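Local coordinates for protein nucleoporin NUP159 (Saccharomyces cerevisiae, PDB 1XIP) that helps build the nuclear pore complex and, through its N-terminal beta-propeller domain, tethers the helicase Dbp5 to the pore for mRNA export, at residues 51-64 with 81-95. Residues are numbered along the deposited sequence; the frame is centred on the assembly and turned at random.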
loop_
_atom_site.group_PDB
_atom_site.type_symbol
_atom_site.label_atom_id
_atom_site.label_comp_id
_atom_site.label_asym_id
_atom_site.label_seq_id
_atom_site.Cartn_x
_atom_site.Cartn_y
_atom_site.Cartn_z
ATOM N N LEU A 51 12.583 -13.038 7.528
ATOM C CA LEU A 51 13.332 -12.364 6.469
ATOM C C LEU A 51 12.603 -11.109 6.010
ATOM O O LEU A 51 11.431 -10.941 6.310
ATOM C CB LEU A 51 13.545 -13.306 5.265
ATOM C CG LEU A 51 14.311 -14.615 5.398
ATOM C CD1 LEU A 51 14.317 -15.305 4.092
ATOM C CD2 LEU A 51 15.757 -14.437 5.884
ATOM N N PHE A 52 13.313 -10.232 5.288
ATOM C CA PHE A 52 12.709 -9.098 4.567
ATOM C C PHE A 52 13.315 -8.965 3.178
ATOM O O PHE A 52 14.491 -9.309 2.967
ATOM C CB PHE A 52 12.900 -7.781 5.319
ATOM C CG PHE A 52 14.333 -7.286 5.331
ATOM C CD1 PHE A 52 14.771 -6.323 4.397
ATOM C CD2 PHE A 52 15.243 -7.788 6.249
ATOM C CE1 PHE A 52 16.093 -5.889 4.382
ATOM C CE2 PHE A 52 16.553 -7.353 6.247
ATOM C CZ PHE A 52 16.983 -6.395 5.305
ATOM N N VAL A 53 12.492 -8.510 2.236
ATOM C CA VAL A 53 12.957 -7.931 0.989
ATOM C C VAL A 53 12.618 -6.464 0.983
ATOM O O VAL A 53 11.556 -6.042 1.484
ATOM C CB VAL A 53 12.202 -8.441 -0.265
ATOM C CG1 VAL A 53 13.132 -9.036 -1.237
ATOM C CG2 VAL A 53 11.064 -9.329 0.089
ATOM N N ALA A 54 13.466 -5.702 0.316
ATOM C CA ALA A 54 13.290 -4.271 0.173
ATOM C C ALA A 54 14.004 -3.869 -1.088
ATOM O O ALA A 54 14.977 -4.505 -1.478
ATOM C CB ALA A 54 13.873 -3.550 1.366
ATOM N N ALA A 55 13.488 -2.834 -1.743
ATOM C CA ALA A 55 14.134 -2.243 -2.885
ATOM C C ALA A 55 14.003 -0.711 -2.858
ATOM O O ALA A 55 12.907 -0.174 -2.714
ATOM C CB ALA A 55 13.534 -2.808 -4.155
ATOM N N SER A 56 15.123 -0.011 -2.992
ATOM C CA SER A 56 15.106 1.440 -3.154
ATOM C C SER A 56 16.261 1.855 -4.007
ATOM O O SER A 56 17.312 1.208 -3.988
ATOM C CB SER A 56 15.206 2.150 -1.800
ATOM O OG SER A 56 14.998 3.555 -1.943
ATOM N N GLY A 57 16.081 2.935 -4.759
ATOM C CA GLY A 57 17.125 3.447 -5.644
ATOM C C GLY A 57 17.848 2.404 -6.490
ATOM O O GLY A 57 19.072 2.391 -6.531
ATOM N N SER A 58 17.107 1.527 -7.168
ATOM C CA SER A 58 17.728 0.541 -8.062
ATOM C C SER A 58 18.438 -0.646 -7.375
ATOM O O SER A 58 18.863 -1.568 -8.064
ATOM C CB SER A 58 18.710 1.202 -9.051
ATOM O OG SER A 58 18.051 2.091 -9.939
ATOM N N LYS A 59 18.570 -0.630 -6.051
ATOM C CA LYS A 59 19.114 -1.781 -5.322
ATOM C C LYS A 59 18.008 -2.547 -4.621
ATOM O O LYS A 59 17.257 -1.974 -3.817
ATOM C CB LYS A 59 20.153 -1.327 -4.295
ATOM C CG LYS A 59 21.017 -2.438 -3.752
ATOM C CD LYS A 59 21.546 -2.081 -2.377
ATOM C CE LYS A 59 23.083 -2.208 -2.259
ATOM N NZ LYS A 59 23.562 -2.392 -0.824
ATOM N N ALA A 60 17.887 -3.835 -4.945
ATOM C CA ALA A 60 16.994 -4.762 -4.239
ATOM C C ALA A 60 17.776 -5.672 -3.280
ATOM O O ALA A 60 18.868 -6.119 -3.603
ATOM C CB ALA A 60 16.223 -5.594 -5.241
ATOM N N VAL A 61 17.215 -5.963 -2.112
ATOM C CA VAL A 61 17.898 -6.867 -1.156
ATOM C C VAL A 61 16.963 -7.839 -0.439
ATOM O O VAL A 61 15.847 -7.488 -0.095
ATOM C CB VAL A 61 18.725 -6.078 -0.037
ATOM C CG1 VAL A 61 19.823 -5.249 -0.639
ATOM C CG2 VAL A 61 17.818 -5.210 0.831
ATOM N N VAL A 62 17.444 -9.049 -0.190
ATOM C CA VAL A 62 16.845 -9.934 0.810
ATOM C C VAL A 62 17.800 -10.005 2.024
ATOM O O VAL A 62 18.997 -10.120 1.845
ATOM C CB VAL A 62 16.626 -11.325 0.203
ATOM C CG1 VAL A 62 16.108 -12.299 1.217
ATOM C CG2 VAL A 62 15.655 -11.222 -0.921
ATOM N N GLY A 63 17.266 -9.930 3.243
ATOM C CA GLY A 63 18.097 -9.943 4.473
ATOM C C GLY A 63 17.422 -10.548 5.720
ATOM O O GLY A 63 16.227 -10.801 5.725
ATOM N N GLU A 64 18.197 -10.786 6.771
ATOM C CA GLU A 64 17.664 -11.319 8.024
ATOM C C GLU A 64 16.853 -10.261 8.799
ATOM O O GLU A 64 17.309 -9.125 8.982
ATOM C CB GLU A 64 18.806 -11.820 8.898
ATOM C CG GLU A 64 19.000 -13.335 8.894
ATOM C CD GLU A 64 17.821 -14.111 9.519
ATOM O OE1 GLU A 64 17.064 -13.543 10.393
ATOM O OE2 GLU A 64 17.647 -15.304 9.134
ATOM N N PHE A 81 23.436 -8.298 4.251
ATOM C CA PHE A 81 22.334 -8.901 3.473
ATOM C C PHE A 81 22.643 -10.345 3.099
ATOM O O PHE A 81 23.791 -10.767 3.180
ATOM C CB PHE A 81 22.100 -8.095 2.207
ATOM C CG PHE A 81 21.777 -6.659 2.458
ATOM C CD1 PHE A 81 20.545 -6.286 3.032
ATOM C CD2 PHE A 81 22.699 -5.657 2.143
ATOM C CE1 PHE A 81 20.238 -4.954 3.254
ATOM C CE2 PHE A 81 22.396 -4.297 2.385
ATOM C CZ PHE A 81 21.171 -3.954 2.929
ATOM N N LYS A 82 21.630 -11.106 2.697
ATOM C CA LYS A 82 21.843 -12.471 2.233
ATOM C C LYS A 82 22.056 -12.468 0.733
ATOM O O LYS A 82 22.801 -13.291 0.202
ATOM C CB LYS A 82 20.649 -13.382 2.553
ATOM C CG LYS A 82 20.219 -13.453 4.016
ATOM C CD LYS A 82 21.408 -13.700 4.966
ATOM C CE LYS A 82 21.448 -15.167 5.423
ATOM N NZ LYS A 82 22.795 -15.607 5.872
ATOM N N TRP A 83 21.370 -11.551 0.058
ATOM C CA TRP A 83 21.381 -11.453 -1.395
ATOM C C TRP A 83 21.110 -10.022 -1.808
ATOM O O TRP A 83 20.434 -9.301 -1.103
ATOM C CB TRP A 83 20.313 -12.352 -1.957
ATOM C CG TRP A 83 20.016 -12.181 -3.406
ATOM C CD1 TRP A 83 20.554 -12.892 -4.431
ATOM C CD2 TRP A 83 19.059 -11.292 -3.998
ATOM N NE1 TRP A 83 20.010 -12.489 -5.627
ATOM C CE2 TRP A 83 19.087 -11.509 -5.388
ATOM C CE3 TRP A 83 18.180 -10.317 -3.492
ATOM C CZ2 TRP A 83 18.284 -10.798 -6.277
ATOM C CZ3 TRP A 83 17.381 -9.598 -4.389
ATOM C CH2 TRP A 83 17.443 -9.850 -5.760
ATOM N N GLU A 84 21.657 -9.613 -2.947
ATOM C CA GLU A 84 21.380 -8.289 -3.513
ATOM C C GLU A 84 21.597 -8.254 -5.024
ATOM O O GLU A 84 22.400 -9.006 -5.575
ATOM C CB GLU A 84 22.213 -7.205 -2.833
ATOM C CG GLU A 84 23.629 -7.116 -3.357
ATOM C CD GLU A 84 24.020 -5.706 -3.766
ATOM O OE1 GLU A 84 24.796 -5.058 -3.002
ATOM O OE2 GLU A 84 23.556 -5.236 -4.838
ATOM N N LYS A 85 20.863 -7.375 -5.684
ATOM C CA LYS A 85 20.976 -7.208 -7.111
ATOM C C LYS A 85 20.527 -5.814 -7.474
ATOM O O LYS A 85 19.527 -5.330 -6.970
ATOM C CB LYS A 85 20.105 -8.225 -7.839
ATOM C CG LYS A 85 20.160 -8.096 -9.344
ATOM C CD LYS A 85 19.498 -9.242 -10.051
ATOM C CE LYS A 85 19.473 -8.991 -11.539
ATOM N NZ LYS A 85 20.847 -8.851 -12.089
ATOM N N GLU A 86 21.274 -5.176 -8.354
ATOM C CA GLU A 86 20.867 -3.921 -8.949
ATOM C C GLU A 86 19.737 -4.187 -9.954
ATOM O O GLU A 86 19.938 -4.873 -10.953
ATOM C CB GLU A 86 22.070 -3.265 -9.625
ATOM C CG GLU A 86 21.780 -1.937 -10.308
ATOM C CD GLU A 86 22.423 -0.755 -9.594
ATOM O OE1 GLU A 86 22.498 -0.771 -8.323
ATOM O OE2 GLU A 86 22.842 0.198 -10.308
ATOM N N ILE A 87 18.543 -3.684 -9.648
ATOM C CA ILE A 87 17.412 -3.706 -10.572
ATOM C C ILE A 87 16.758 -2.321 -10.562
ATOM O O ILE A 87 16.162 -1.914 -9.562
ATOM C CB ILE A 87 16.372 -4.794 -10.200
ATOM C CG1 ILE A 87 17.057 -6.048 -9.655
ATOM C CG2 ILE A 87 15.507 -5.138 -11.419
ATOM C CD1 ILE A 87 16.126 -7.062 -9.009
ATOM N N PRO A 88 16.888 -1.602 -11.674
ATOM C CA PRO A 88 16.406 -0.213 -11.794
ATOM C C PRO A 88 14.934 0.091 -11.402
ATOM O O PRO A 88 14.682 0.965 -10.535
ATOM C CB PRO A 88 16.646 0.104 -13.278
ATOM C CG PRO A 88 17.797 -0.777 -13.650
ATOM C CD PRO A 88 17.561 -2.055 -12.905
ATOM N N ASP A 89 13.973 -0.576 -12.017
ATOM C CA ASP A 89 12.604 -0.055 -11.940
ATOM C C ASP A 89 11.655 -0.849 -11.037
ATOM O O ASP A 89 10.554 -1.171 -11.453
ATOM C CB ASP A 89 12.021 0.029 -13.365
ATOM C CG ASP A 89 11.330 1.364 -13.655
ATOM O OD1 ASP A 89 12.008 2.439 -13.576
ATOM O OD2 ASP A 89 10.118 1.423 -14.004
ATOM N N VAL A 90 12.038 -1.167 -9.808
ATOM C CA VAL A 90 11.155 -2.068 -9.061
ATOM C C VAL A 90 10.008 -1.418 -8.316
ATOM O O VAL A 90 10.171 -0.368 -7.684
ATOM C CB VAL A 90 11.870 -3.222 -8.249
ATOM C CG1 VAL A 90 13.361 -3.100 -8.295
ATOM C CG2 VAL A 90 11.328 -3.336 -6.828
ATOM N N ILE A 91 8.840 -2.051 -8.428
ATOM C CA ILE A 91 7.601 -1.496 -7.914
ATOM C C ILE A 91 6.916 -2.448 -6.955
ATOM O O ILE A 91 5.954 -2.077 -6.281
ATOM C CB ILE A 91 6.670 -1.103 -9.084
ATOM C CG1 ILE A 91 6.317 -2.315 -9.950
ATOM C CG2 ILE A 91 7.331 -0.044 -9.950
ATOM C CD1 ILE A 91 5.013 -2.165 -10.680
ATOM N N PHE A 92 7.433 -3.671 -6.877
ATOM C CA PHE A 92 6.748 -4.744 -6.179
ATOM C C PHE A 92 7.699 -5.832 -5.731
ATOM O O PHE A 92 8.480 -6.351 -6.499
ATOM C CB PHE A 92 5.653 -5.361 -7.061
ATOM C CG PHE A 92 4.932 -6.498 -6.410
ATOM C CD1 PHE A 92 3.810 -6.263 -5.615
ATOM C CD2 PHE A 92 5.378 -7.809 -6.564
ATOM C CE1 PHE A 92 3.129 -7.312 -4.998
ATOM C CE2 PHE A 92 4.695 -8.872 -5.948
ATOM C CZ PHE A 92 3.562 -8.614 -5.170
ATOM N N VAL A 93 7.559 -6.216 -4.477
ATOM C CA VAL A 93 8.481 -7.114 -3.815
ATOM C C VAL A 93 7.632 -7.896 -2.809
ATOM O O VAL A 93 6.736 -7.315 -2.187
ATOM C CB VAL A 93 9.597 -6.274 -3.156
ATOM C CG1 VAL A 93 9.585 -6.356 -1.624
ATOM C CG2 VAL A 93 10.941 -6.579 -3.767
ATOM N N CYS A 94 7.857 -9.207 -2.688
ATOM C CA CYS A 94 7.027 -10.027 -1.801
ATOM C C CYS A 94 7.425 -11.499 -1.698
ATOM O O CYS A 94 7.881 -12.086 -2.675
ATOM C CB CYS A 94 5.553 -9.912 -2.203
ATOM S SG CYS A 94 4.913 -11.259 -3.206
ATOM N N PHE A 95 7.207 -12.096 -0.521
ATOM C CA PHE A 95 7.485 -13.516 -0.312
ATOM C C PHE A 95 6.316 -14.360 -0.752
ATOM O O PHE A 95 5.173 -13.996 -0.525
ATOM C CB PHE A 95 7.804 -13.815 1.151
ATOM C CG PHE A 95 9.054 -13.155 1.649
ATOM C CD1 PHE A 95 8.996 -11.917 2.292
ATOM C CD2 PHE A 95 10.278 -13.755 1.482
ATOM C CE1 PHE A 95 10.146 -11.298 2.756
ATOM C CE2 PHE A 95 11.434 -13.151 1.943
ATOM C CZ PHE A 95 11.369 -11.914 2.588
#
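Val61 holds CG1 anti to its own carbonyl carbon (chi1 -62°), and Phe81 sets its ring the same way (chi1 -58°); together these torsions bring the methyl over the middle of the phenyl face. This CH-pi contact, with Val61 CG1 3.7 Å from the ring centroid of Phe81, sits in a blade of the Nup159 beta-propeller, where strand 83-86 forms the outer edge of a four-stranded antiparallel sheet. Strand 59-64 runs beside it. Ala60 and Lys85 exchange two nearly straight bonds, Ala60 N to Lys85 O at 3.0 Å and Lys85 N to Ala60 O at 3.1 Å. At one end a classic beta bulge sets Lys82 and Trp83 both against Val62, whose O accepts from Lys82 N at 2.9 Å and, more loosely, from Trp83 N. On the face of Val61, the Lys59 chain, bent at chi3, reaches Glu84 in a long salt bridge. Trp83 lies on the other face, touching CG2 of Val62, and both side chains also meet Leu111 of the next blade.

Past Ile87 the chain crosses to that blade, and strand 90-95 packs against strand 51-56 instead of pairing with it. Val93 CG1 meets Val53 CB at 3.6 Å, and Val90 CG2 presses on Ala55 CB. Asn42 ties the two layers together, its ND2 bonding to both Ala55 O and Val90 O. Farther along, the Phe95 ring takes CG2 of Val53 over one face, with 3.4 Å from that methyl to Phe95 CE1.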